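Local coordinates for protein pullulanase (Bacillus acidopullulyticus, PDB 2WAN) that hydrolyses the alpha-1,6-glucosidic linkages of pullulan, and probably those at the branch points of starch polysaccharides, at residues V159-P163 / V269-Q275; P163-V167 / A215-S219; A765-S770 / I869-N873. All coordinates share one frame; numbering follows the deposited sequence.

Contact 1: residues V159-P163 / V269-Q275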
loop_
_atom_site.group_PDB
_atom_site.type_symbol
_atom_site.label_atom_id
_atom_site.label_comp_id
_atom_site.label_asym_id
_atom_site.label_seq_id
_atom_site.Cartn_x
_atom_site.Cartn_y
_atom_site.Cartn_z
ATOM N N VAL A 159 26.432 -22.858 -10.102
ATOM C CA VAL A 159 25.193 -23.452 -10.614
ATOM C C VAL A 159 24.346 -22.391 -11.314
ATOM O O VAL A 159 24.582 -21.190 -11.140
ATOM C CB VAL A 159 24.381 -24.180 -9.500
ATOM C CG1 VAL A 159 25.241 -25.218 -8.782
ATOM C CG2 VAL A 159 23.768 -23.180 -8.495
ATOM N N SER A 160 23.381 -22.824 -12.124
ATOM C CA SER A 160 22.434 -21.882 -12.719
ATOM C C SER A 160 21.443 -21.405 -11.666
ATOM O O SER A 160 20.971 -22.194 -10.843
ATOM C CB SER A 160 21.652 -22.506 -13.868
ATOM O OG SER A 160 20.793 -21.536 -14.460
ATOM N N ALA A 161 21.123 -20.115 -11.715
ATOM C CA ALA A 161 20.189 -19.516 -10.762
ATOM C C ALA A 161 18.753 -19.544 -11.293
ATOM O O ALA A 161 17.800 -19.264 -10.549
ATOM C CB ALA A 161 20.615 -18.088 -10.431
ATOM N N ASN A 162 18.602 -19.879 -12.574
ATOM C CA ASN A 162 17.285 -19.993 -13.187
ATOM C C ASN A 162 16.441 -21.041 -12.488
ATOM O O ASN A 162 16.908 -22.150 -12.246
ATOM C CB ASN A 162 17.402 -20.318 -14.672
ATOM C CG ASN A 162 18.080 -19.218 -15.453
ATOM O OD1 ASN A 162 18.000 -18.048 -15.089
ATOM N ND2 ASN A 162 18.754 -19.587 -16.535
ATOM N N PRO A 163 15.192 -20.688 -12.138
ATOM C CA PRO A 163 14.312 -21.671 -11.516
ATOM C C PRO A 163 13.904 -22.732 -12.542
ATOM O O PRO A 163 13.941 -22.469 -13.747
ATOM C CB PRO A 163 13.106 -20.838 -11.067
ATOM C CG PRO A 163 13.122 -19.626 -11.953
ATOM C CD PRO A 163 14.556 -19.364 -12.288
ATOM N N VAL A 269 24.709 -27.713 -17.836
ATOM C CA VAL A 269 23.652 -26.686 -17.790
ATOM C C VAL A 269 24.092 -25.418 -18.525
ATOM O O VAL A 269 25.202 -24.923 -18.319
ATOM C CB VAL A 269 23.237 -26.343 -16.318
ATOM C CG1 VAL A 269 22.131 -25.287 -16.284
ATOM C CG2 VAL A 269 22.787 -27.596 -15.566
ATOM N N GLN A 270 23.227 -24.911 -19.396
ATOM C CA GLN A 270 23.485 -23.662 -20.109
ATOM C C GLN A 270 22.704 -22.541 -19.423
ATOM O O GLN A 270 21.528 -22.716 -19.077
ATOM C CB GLN A 270 23.098 -23.779 -21.588
ATOM C CG GLN A 270 23.840 -24.903 -22.321
ATOM C CD GLN A 270 23.309 -25.149 -23.722
ATOM O OE1 GLN A 270 23.282 -24.247 -24.560
ATOM N NE2 GLN A 270 22.891 -26.386 -23.986
ATOM N N THR A 271 23.363 -21.402 -19.216
ATOM C CA THR A 271 22.778 -20.308 -18.423
ATOM C C THR A 271 23.502 -18.972 -18.600
ATOM O O THR A 271 24.702 -18.938 -18.897
ATOM C CB THR A 271 22.701 -20.682 -16.907
ATOM O OG1 THR A 271 21.986 -19.666 -16.185
ATOM C CG2 THR A 271 24.099 -20.867 -16.292
ATOM N N ASN A 272 22.761 -17.876 -18.421
ATOM C CA ASN A 272 23.341 -16.538 -18.417
ATOM C C ASN A 272 23.213 -15.897 -17.030
ATOM O O ASN A 272 23.415 -14.693 -16.868
ATOM C CB ASN A 272 22.704 -15.652 -19.497
ATOM C CG ASN A 272 21.220 -15.382 -19.252
ATOM O OD1 ASN A 272 20.613 -15.927 -18.331
ATOM N ND2 ASN A 272 20.637 -14.537 -20.088
ATOM N N LEU A 273 22.863 -16.725 -16.049
ATOM C CA LEU A 273 22.631 -16.284 -14.669
ATOM C C LEU A 273 23.098 -17.362 -13.712
ATOM O O LEU A 273 22.483 -18.431 -13.603
ATOM C CB LEU A 273 21.145 -15.976 -14.445
ATOM C CG LEU A 273 20.739 -15.305 -13.125
ATOM C CD1 LEU A 273 21.393 -13.933 -12.993
ATOM C CD2 LEU A 273 19.220 -15.192 -13.084
ATOM N N VAL A 274 24.180 -17.060 -12.996
ATOM C CA VAL A 274 24.880 -18.052 -12.199
ATOM C C VAL A 274 24.858 -17.721 -10.711
ATOM O O VAL A 274 25.015 -16.561 -10.320
ATOM C CB VAL A 274 26.364 -18.187 -12.662
ATOM C CG1 VAL A 274 27.057 -19.328 -11.933
ATOM C CG2 VAL A 274 26.443 -18.394 -14.170
ATOM N N GLN A 275 24.661 -18.749 -9.894
ATOM C CA GLN A 275 24.802 -18.646 -8.450
ATOM C C GLN A 275 26.132 -19.265 -8.017
ATOM O O GLN A 275 26.343 -20.471 -8.182
ATOM C CB GLN A 275 23.644 -19.346 -7.743
ATOM C CG GLN A 275 23.735 -19.290 -6.226
ATOM C CD GLN A 275 22.668 -20.110 -5.529
ATOM O OE1 GLN A 275 22.925 -20.728 -4.500
ATOM N NE2 GLN A 275 21.462 -20.116 -6.084
HETATM O O HOH W 1 19.705 -22.472 -16.738
HETATM O O HOH W 2 19.974 -18.701 -19.029
#
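Val159 and Gln275 face each other as an antiparallel hydrogen-bonded pair, and both of their backbone bonds are made. Val159 N gives a nearly straight bond to Gln275 O (3.1 Å, 177° at the hydrogen), and Gln275 N returns one of 2.7 Å to Val159 O. Their side chains run side by side on the same face of the sheet, the Val159 CG2 branch resting 3.9 Å from Gln275 CB, while the rest of the glutamine extends onward. One step on, Ser160 pairs with Val274 without backbone hydrogen bonds, and then Ala161 closes the pairing: its N reaches Leu273 O at 2.9 Å. The methyl of Ala161 lies against the leucine, CB to Leu273 CG 3.9 Å, and also meets Leu126 of strand 124-129.

Leu273 O is gripped twice. Besides Ala161 N it takes the proton of Thr271 OG1 at 2.9 Å, the two donors coming from opposite faces of its plane, with the hydroxyl 46° out of that plane. Thr271 holds OG1 opposite its own backbone N (chi1 -173°), which also brings it to 2.8 Å from Ser160 OG. With a valine in its place the hydroxyl is gone, and Leu273 O would probably be held by Ala161 N alone of these two donors, with Ser160 OG losing this polar neighbour. Two waters finish the polar end. Asn162 ND2 donates to both; one is also bonded to Ser160 OG and donates to Gln270 O, the other accepts from Asn272 N.

The chain turns a corner at Asn272, so strand 270-271 pairs with strand 132-134 while strand 273-278 fits between strands 124-129 and 152-160. The pairing is antiparallel, within a mixed beta sheet rejoined after the chain has built the two Pullulanase X25 sheets.

Contact 2: residues P163-V167 / A215-S219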
loop_
_atom_site.group_PDB
_atom_site.type_symbol
_atom_site.label_atom_id
_atom_site.label_comp_id
_atom_site.label_asym_id
_atom_site.label_seq_id
_atom_site.Cartn_x
_atom_site.Cartn_y
_atom_site.Cartn_z
ATOM N N PRO A 163 15.192 -20.688 -12.138
ATOM C CA PRO A 163 14.312 -21.671 -11.516
ATOM C C PRO A 163 13.904 -22.732 -12.542
ATOM O O PRO A 163 13.941 -22.469 -13.747
ATOM C CB PRO A 163 13.106 -20.838 -11.067
ATOM C CG PRO A 163 13.122 -19.626 -11.953
ATOM C CD PRO A 163 14.556 -19.364 -12.288
ATOM N N VAL A 164 13.586 -23.931 -12.066
ATOM C CA VAL A 164 13.029 -24.957 -12.946
ATOM C C VAL A 164 11.688 -25.439 -12.403
ATOM O O VAL A 164 11.569 -25.856 -11.242
ATOM C CB VAL A 164 14.015 -26.143 -13.290
ATOM C CG1 VAL A 164 15.489 -25.763 -13.076
ATOM C CG2 VAL A 164 13.634 -27.455 -12.605
ATOM N N THR A 165 10.679 -25.333 -13.259
ATOM C CA THR A 165 9.331 -25.774 -12.953
ATOM C C THR A 165 9.095 -27.023 -13.795
ATOM O O THR A 165 8.857 -26.924 -14.994
ATOM C CB THR A 165 8.294 -24.674 -13.294
ATOM O OG1 THR A 165 8.645 -23.469 -12.609
ATOM C CG2 THR A 165 6.885 -25.083 -12.876
ATOM N N ALA A 166 9.196 -28.178 -13.144
ATOM C CA ALA A 166 9.069 -29.481 -13.796
ATOM C C ALA A 166 7.964 -30.277 -13.123
ATOM O O ALA A 166 8.070 -30.648 -11.953
ATOM C CB ALA A 166 10.385 -30.233 -13.739
ATOM N N VAL A 167 6.900 -30.532 -13.876
ATOM C CA VAL A 167 5.721 -31.199 -13.350
ATOM C C VAL A 167 5.562 -32.565 -14.003
ATOM O O VAL A 167 5.604 -32.680 -15.236
ATOM C CB VAL A 167 4.443 -30.359 -13.620
ATOM C CG1 VAL A 167 3.185 -31.150 -13.242
ATOM C CG2 VAL A 167 4.509 -28.993 -12.897
ATOM N N ALA A 215 6.562 -32.139 -17.900
ATOM C CA ALA A 215 6.248 -30.900 -18.608
ATOM C C ALA A 215 6.849 -29.718 -17.876
ATOM O O ALA A 215 6.804 -29.659 -16.647
ATOM C CB ALA A 215 4.731 -30.724 -18.759
ATOM N N LEU A 216 7.400 -28.783 -18.640
ATOM C CA LEU A 216 8.055 -27.603 -18.077
ATOM C C LEU A 216 7.175 -26.360 -18.114
ATOM O O LEU A 216 6.352 -26.189 -19.021
ATOM C CB LEU A 216 9.376 -27.314 -18.805
ATOM C CG LEU A 216 10.510 -28.349 -18.747
ATOM C CD1 LEU A 216 11.833 -27.685 -19.127
ATOM C CD2 LEU A 216 10.619 -29.015 -17.389
ATOM N N ASP A 217 7.357 -25.496 -17.116
ATOM C CA ASP A 217 6.798 -24.134 -17.138
ATOM C C ASP A 217 5.273 -24.060 -17.297
ATOM O O ASP A 217 4.754 -23.092 -17.861
ATOM C CB ASP A 217 7.506 -23.283 -18.201
ATOM C CG ASP A 217 9.024 -23.293 -18.039
ATOM O OD1 ASP A 217 9.493 -23.243 -16.884
ATOM O OD2 ASP A 217 9.742 -23.362 -19.063
ATOM N N HIS A 218 4.574 -25.073 -16.785
ATOM C CA HIS A 218 3.102 -25.118 -16.776
ATOM C C HIS A 218 2.440 -25.170 -18.160
ATOM O O HIS A 218 1.268 -24.806 -18.299
ATOM C CB HIS A 218 2.513 -23.965 -15.941
ATOM C CG HIS A 218 2.771 -24.082 -14.472
ATOM N ND1 HIS A 218 2.930 -22.982 -13.657
ATOM C CD2 HIS A 218 2.905 -25.164 -13.671
ATOM C CE1 HIS A 218 3.141 -23.382 -12.415
ATOM N NE2 HIS A 218 3.130 -24.703 -12.398
ATOM N N SER A 219 3.175 -25.615 -19.179
ATOM C CA SER A 219 2.572 -25.815 -20.500
ATOM C C SER A 219 3.101 -27.061 -21.205
ATOM O O SER A 219 3.955 -27.777 -20.673
ATOM C CB SER A 219 2.736 -24.580 -21.395
ATOM O OG SER A 219 4.086 -24.385 -21.761
HETATM O O HOH W 3 11.544 -24.706 -15.955
#
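Val167 and Ala215 form an antiparallel hydrogen-bonded pair: Val167 N reaches Ala215 O in its carbonyl plane at 2.9 Å, with 176° at the hydrogen, and Ala215 N bonds back to Val167 O. Ala166 and Leu216 follow as a non-hydrogen-bonded pair, after which Asp217 N donates to Thr165 O at 3.0 Å. There the second segment folds over in a type I' beta turn from Leu216 to Ser219, with Asp217 and His218 both in the left-handed region and Ser219 N bonded to Leu216 O.

The turn throws the His218 ring alongside the other segment. Thr165 sets CG2 opposite its backbone N, and this methyl sits over one face of the imidazole, 4.1 Å from the ring centroid and 21° off the normal, displaced toward the rim; the two side chains cross at about a right angle. His218 NE2 is hydrogen-bonded to Asp187, which should help fix the ring's rotation. On the Ala166 and Leu216 face, Ala166 CB meets Leu216 CD2 at 3.9 Å. A water bridges the two segments, accepting from Thr165 N and donating to Asp217 OD1 at 2.7 Å.

Within the Pullulanase X25 domain, strand 208-216 lies between 166-170 and 223-233, and the turn leads from the middle strand toward the last, Leu216 sharing a backbone bond with Thr222. Leu191, just ahead of strand 192-195, bonds to the backbone of Ala166, while Tyr244 of strand 238-245, which belongs to a separate four-stranded antiparallel sheet, packs on both Ala166 and Leu216.

Contact 3: residues A765-S770 / I869-N873; sequences AVVFTS and IVMYN
Tyr872 carries most of this contact, reaching from strand 869-873 to the last turn of helix 753-769. The hydrogen bonds come first. Tyr872 OH donates to Thr769 OG1 at 2.6 Å, the threonine oxygen lying at the edge of the ring, in its plane. Thr769 turns OG1 in between its backbone N and carbonyl carbon (chi1 55°), from where the hydroxyl donates to Ala765 O at 2.7 Å. The result is a buried chain of hydrogen bonds, tyrosine to threonine to helix carbonyl. Ser770, where the helix ends, does much the same with OG to Val766 O, 2.8 Å away and above the carbonyl plane.

In fold terms, the helix leads into strand 773-777 of the parallel eight-stranded catalytic barrel, whereas the strand belongs to the C-terminal all-beta domain. Over residues 765-769 and 869-873 the two run close to antiparallel, 157° between their directions and 10.2 Å between these short axes at closest approach.

Apolar packing is centred on Val766. Its CG2 stands squarely over the Tyr872 ring, 3.6 Å from the centroid and 2° off the normal, a CH-pi contact on one face. Val870 CG1 comes within 4.1 Å of Thr769 OG1, a loose approach to the hydroxyl. Thr916 of strand 915-920 touches Ala765, Val870 and Tyr872 alike, and Met820 of helix 811-826 packs on Ala765 and Thr769.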
loop_
_atom_site.group_PDB
_atom_site.type_symbol
_atom_site.label_atom_id
_atom_site.label_comp_id
_atom_site.label_asym_id
_atom_site.label_seq_id
_atom_site.Cartn_x
_atom_site.Cartn_y
_atom_site.Cartn_z
ATOM N N ALA A 765 -25.385 7.201 -1.032
ATOM C CA ALA A 765 -26.297 6.588 -0.050
ATOM C C ALA A 765 -25.943 5.117 0.183
ATOM O O ALA A 765 -25.970 4.644 1.312
ATOM C CB ALA A 765 -27.762 6.716 -0.482
ATOM N N VAL A 766 -25.603 4.404 -0.894
ATOM C CA VAL A 766 -25.137 3.025 -0.769
ATOM C C VAL A 766 -23.879 2.976 0.106
ATOM O O VAL A 766 -23.790 2.159 1.025
ATOM C CB VAL A 766 -24.884 2.347 -2.149
ATOM C CG1 VAL A 766 -24.367 0.914 -1.963
ATOM C CG2 VAL A 766 -26.180 2.321 -2.983
ATOM N N VAL A 767 -22.906 3.836 -0.185
ATOM C CA VAL A 767 -21.680 3.874 0.618
ATOM C C VAL A 767 -21.998 4.109 2.108
ATOM O O VAL A 767 -21.470 3.410 2.990
ATOM C CB VAL A 767 -20.668 4.907 0.081
ATOM C CG1 VAL A 767 -19.461 5.047 1.061
ATOM C CG2 VAL A 767 -20.174 4.502 -1.305
ATOM N N PHE A 768 -22.885 5.063 2.393
ATOM C CA PHE A 768 -23.169 5.440 3.781
ATOM C C PHE A 768 -24.056 4.443 4.533
ATOM O O PHE A 768 -24.103 4.476 5.783
ATOM C CB PHE A 768 -23.814 6.833 3.843
ATOM C CG PHE A 768 -22.933 7.953 3.311
ATOM C CD1 PHE A 768 -21.568 8.001 3.614
ATOM C CD2 PHE A 768 -23.488 8.969 2.548
ATOM C CE1 PHE A 768 -20.767 9.069 3.157
ATOM C CE2 PHE A 768 -22.714 10.028 2.070
ATOM C CZ PHE A 768 -21.350 10.086 2.389
ATOM N N THR A 769 -24.766 3.571 3.809
ATOM C CA THR A 769 -25.692 2.637 4.481
ATOM C C THR A 769 -25.252 1.171 4.422
ATOM O O THR A 769 -25.958 0.295 4.957
ATOM C CB THR A 769 -27.155 2.778 3.977
ATOM O OG1 THR A 769 -27.203 2.635 2.552
ATOM C CG2 THR A 769 -27.723 4.132 4.386
ATOM N N SER A 770 -24.102 0.918 3.792
ATOM C CA SER A 770 -23.519 -0.434 3.696
ATOM C C SER A 770 -22.689 -0.742 4.944
ATOM O O SER A 770 -22.067 0.158 5.535
ATOM C CB SER A 770 -22.620 -0.539 2.468
ATOM O OG SER A 770 -23.405 -0.565 1.276
ATOM N N ILE A 869 -35.339 -0.822 7.666
ATOM C CA ILE A 869 -35.352 -1.262 6.267
ATOM C C ILE A 869 -34.730 -0.194 5.377
ATOM O O ILE A 869 -35.020 0.981 5.535
ATOM C CB ILE A 869 -36.773 -1.609 5.752
ATOM C CG1 ILE A 869 -37.227 -2.931 6.351
ATOM C CG2 ILE A 869 -36.785 -1.671 4.186
ATOM C CD1 ILE A 869 -38.714 -3.242 6.082
ATOM N N VAL A 870 -33.839 -0.615 4.476
ATOM C CA VAL A 870 -33.264 0.287 3.477
ATOM C C VAL A 870 -33.563 -0.316 2.097
ATOM O O VAL A 870 -33.394 -1.519 1.902
ATOM C CB VAL A 870 -31.713 0.398 3.627
ATOM C CG1 VAL A 870 -31.078 1.220 2.486
ATOM C CG2 VAL A 870 -31.336 0.999 4.988
ATOM N N MET A 871 -33.985 0.517 1.144
ATOM C CA MET A 871 -34.130 0.072 -0.257
ATOM C C MET A 871 -33.555 1.101 -1.223
ATOM O O MET A 871 -33.908 2.291 -1.147
ATOM C CB MET A 871 -35.604 -0.194 -0.607
ATOM C CG MET A 871 -35.795 -0.587 -2.076
ATOM S SD MET A 871 -37.473 -1.171 -2.325
ATOM C CE MET A 871 -37.628 -0.932 -4.103
ATOM N N TYR A 872 -32.677 0.639 -2.115
ATOM C CA TYR A 872 -32.113 1.475 -3.175
ATOM C C TYR A 872 -32.930 1.249 -4.433
ATOM O O TYR A 872 -33.072 0.104 -4.876
ATOM C CB TYR A 872 -30.655 1.103 -3.467
ATOM C CG TYR A 872 -29.761 0.962 -2.254
ATOM C CD1 TYR A 872 -29.616 1.994 -1.335
ATOM C CD2 TYR A 872 -29.025 -0.200 -2.063
ATOM C CE1 TYR A 872 -28.765 1.847 -0.209
ATOM C CE2 TYR A 872 -28.193 -0.359 -0.954
ATOM C CZ TYR A 872 -28.074 0.666 -0.040
ATOM O OH TYR A 872 -27.240 0.492 1.039
ATOM N N ASN A 873 -33.471 2.328 -4.987
ATOM C CA ASN A 873 -34.188 2.282 -6.276
ATOM C C ASN A 873 -33.517 3.161 -7.334
ATOM O O ASN A 873 -33.821 4.353 -7.410
ATOM C CB ASN A 873 -35.646 2.716 -6.132
ATOM C CG ASN A 873 -36.364 2.705 -7.475
ATOM O OD1 ASN A 873 -35.963 1.967 -8.365
ATOM N ND2 ASN A 873 -37.375 3.534 -7.633
#

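How the contacts relate
Contacts 1 and 2 are neighbours in sequence and space: they share Pro163, their centres lie about 16 Å apart, and the short connection between strands 152-160 and 166-170 carries the chain from one sheet into the next. Contact 3 is remote, with its centre about 58 Å from that of contact 1 and about 49 Å from that of contact 2, and it joins the barrel to the C-terminal all-beta domain. In barrels of this kind the active site lies at the C-terminal ends of the strands; segment 765-770 leads into the start of strand 773-777, so contact 3 probably sits toward the other end.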